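Local coordinates for protein nucleoporin NUP145 (Chaetomium thermophilum, PDB 5HB6) that probably serves as a structural component of the nuclear pore complex, the route of nucleocytoplasmic transport, and is represented here by its autoproteolytic domain, at residues V37-P42 with V83-S88. The protein carries 1 engineered substitution. Numbering follows the deposited sequence.
Sequences VQFKVP and VPALIS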
loop_
_atom_site.group_PDB
_atom_site.type_symbol
_atom_site.label_atom_id
_atom_site.label_comp_id
_atom_site.label_asym_id
_atom_site.label_seq_id
_atom_site.Cartn_x
_atom_site.Cartn_y
_atom_site.Cartn_z
ATOM N N VAL A 37 2.251 -1.609 -0.030
ATOM C CA VAL A 37 1.924 -0.406 0.730
ATOM C C VAL A 37 3.131 -0.118 1.628
ATOM O O VAL A 37 3.519 -0.955 2.451
ATOM C CB VAL A 37 0.664 -0.609 1.582
ATOM C CG1 VAL A 37 0.329 0.645 2.356
ATOM C CG2 VAL A 37 -0.496 -1.062 0.732
ATOM N N GLN A 38 3.741 1.037 1.419
ATOM C CA GLN A 38 4.906 1.492 2.172
ATOM C C GLN A 38 4.453 2.645 3.049
ATOM O O GLN A 38 4.123 3.717 2.542
ATOM C CB GLN A 38 6.025 1.970 1.247
ATOM C CG GLN A 38 6.641 0.889 0.383
ATOM C CD GLN A 38 7.641 1.444 -0.624
ATOM O OE1 GLN A 38 8.780 1.710 -0.270
ATOM N NE2 GLN A 38 7.210 1.656 -1.872
ATOM N N PHE A 39 4.447 2.439 4.362
ATOM C CA PHE A 39 4.029 3.504 5.264
ATOM C C PHE A 39 5.126 4.560 5.351
ATOM O O PHE A 39 6.312 4.231 5.512
ATOM C CB PHE A 39 3.600 2.919 6.613
ATOM C CG PHE A 39 2.427 1.981 6.469
ATOM C CD1 PHE A 39 1.133 2.480 6.421
ATOM C CD2 PHE A 39 2.614 0.624 6.279
ATOM C CE1 PHE A 39 0.053 1.640 6.239
ATOM C CE2 PHE A 39 1.542 -0.225 6.068
ATOM C CZ PHE A 39 0.254 0.285 6.046
ATOM N N LYS A 40 4.731 5.817 5.243
ATOM C CA LYS A 40 5.671 6.903 5.030
ATOM C C LYS A 40 6.192 7.515 6.322
ATOM O O LYS A 40 7.180 8.249 6.272
ATOM C CB LYS A 40 5.028 7.984 4.144
ATOM C CG LYS A 40 4.870 7.512 2.685
ATOM C CD LYS A 40 3.986 8.411 1.834
ATOM C CE LYS A 40 4.573 9.770 1.671
ATOM N NZ LYS A 40 3.721 10.586 0.748
ATOM N N VAL A 41 5.608 7.176 7.462
ATOM C CA VAL A 41 6.013 7.710 8.759
ATOM C C VAL A 41 6.234 6.506 9.659
ATOM O O VAL A 41 5.796 5.385 9.337
ATOM C CB VAL A 41 4.930 8.645 9.344
ATOM C CG1 VAL A 41 4.751 9.874 8.476
ATOM C CG2 VAL A 41 3.612 7.904 9.485
ATOM N N PRO A 42 6.904 6.693 10.798
ATOM C CA PRO A 42 7.044 5.570 11.730
ATOM C C PRO A 42 5.668 5.150 12.204
ATOM O O PRO A 42 4.789 5.991 12.418
ATOM C CB PRO A 42 7.880 6.148 12.881
ATOM C CG PRO A 42 8.559 7.329 12.310
ATOM C CD PRO A 42 7.587 7.904 11.301
ATOM N N VAL A 83 -2.234 6.087 8.348
ATOM C CA VAL A 83 -1.200 7.110 8.249
ATOM C C VAL A 83 -0.806 7.256 6.785
ATOM O O VAL A 83 -1.173 6.424 5.940
ATOM C CB VAL A 83 0.030 6.751 9.103
ATOM C CG1 VAL A 83 -0.347 6.588 10.578
ATOM C CG2 VAL A 83 0.713 5.479 8.582
ATOM N N PRO A 84 -0.009 8.265 6.448
ATOM C CA PRO A 84 0.420 8.423 5.054
ATOM C C PRO A 84 1.159 7.188 4.521
ATOM O O PRO A 84 1.962 6.560 5.222
ATOM C CB PRO A 84 1.328 9.659 5.118
ATOM C CG PRO A 84 0.771 10.456 6.242
ATOM C CD PRO A 84 0.373 9.432 7.262
ATOM N N ALA A 85 0.891 6.856 3.257
ATOM C CA ALA A 85 1.458 5.649 2.661
ATOM C C ALA A 85 1.646 5.850 1.171
ATOM O O ALA A 85 0.910 6.607 0.532
ATOM C CB ALA A 85 0.575 4.404 2.881
ATOM N N LEU A 86 2.607 5.100 0.627
ATOM C CA LEU A 86 2.877 5.028 -0.795
ATOM C C LEU A 86 2.429 3.661 -1.272
ATOM O O LEU A 86 2.980 2.634 -0.845
ATOM C CB LEU A 86 4.366 5.256 -1.056
ATOM C CG LEU A 86 4.860 4.978 -2.488
ATOM C CD1 LEU A 86 4.339 5.982 -3.447
ATOM C CD2 LEU A 86 6.397 5.014 -2.548
ATOM N N ILE A 87 1.483 3.645 -2.206
ATOM C CA ILE A 87 0.861 2.409 -2.680
ATOM C C ILE A 87 1.319 2.195 -4.107
ATOM O O ILE A 87 1.272 3.123 -4.917
ATOM C CB ILE A 87 -0.669 2.515 -2.595
ATOM C CG1 ILE A 87 -1.078 2.715 -1.136
ATOM C CG2 ILE A 87 -1.329 1.306 -3.202
ATOM C CD1 ILE A 87 -2.527 3.020 -0.979
ATOM N N SER A 88 1.743 0.980 -4.424
ATOM C CA SER A 88 2.207 0.663 -5.770
ATOM C C SER A 88 1.439 -0.558 -6.228
ATOM O O SER A 88 1.515 -1.600 -5.575
ATOM C CB SER A 88 3.727 0.393 -5.760
ATOM O OG SER A 88 4.427 1.512 -5.245
HETATM O O HOH W 1 4.559 0.971 -2.433
#
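Val37 meets Ala85 and Ile87 on the inward side of two antiparallel strands, a worked example of how one sheet can present a buried apolar face, here Val37, Phe39, Ala85 and Ile87, and a mixed, partly exposed one, here Gln38 and Leu86. Its CG1, anti to the backbone N (chi1 -180°), lies 3.8 Å from Ala85 CB and also packs over one face of the Phe39 ring, nearer its periphery than its centre, while CG2 turns to Ile87 CG1. Ala65 of strand 64-67 touches both Val37 and Ile87. Gln38 forms the hydrogen-bonded pair with Leu86: Gln38 N gives a nearly straight bond to Leu86 O (2.9 Å), and Leu86 N returns one to Gln38 O (2.8 Å). Their side chains run alongside each other in the same direction, with Gln38 NE2 3.5 Å from Leu86 CD2. That amide nitrogen also donates to a water, which in turn donates to Leu86 O and hydrogen-bonds Ser88 OG; Leu86 O is therefore gripped twice, by a backbone N-H and by the water. Phe39 returns to the apolar face, its CD1 3.7 Å from Val83 CG2, the two side chains roughly perpendicular to each other. Past the strand end, Lys40 N still reaches Pro84 O (2.9 Å), prolonging the pairing by one bond. The turn at chi3 (64°) in the Lys40 chain lays CD 3.5 Å from Ala85 C, over the neighbouring backbone, and carries NZ to Ser133 OG on strand 129-134. Val41 finishes the contact by placing CG2 against Val83 CB, 3.8 Å away, and more loosely against Pro84 CD. Strands 35-39 and 85-89 are thereby joined as the middle pair of the six-stranded antiparallel sheet of the Nup98-type autopeptidase domain, peptidase family S59.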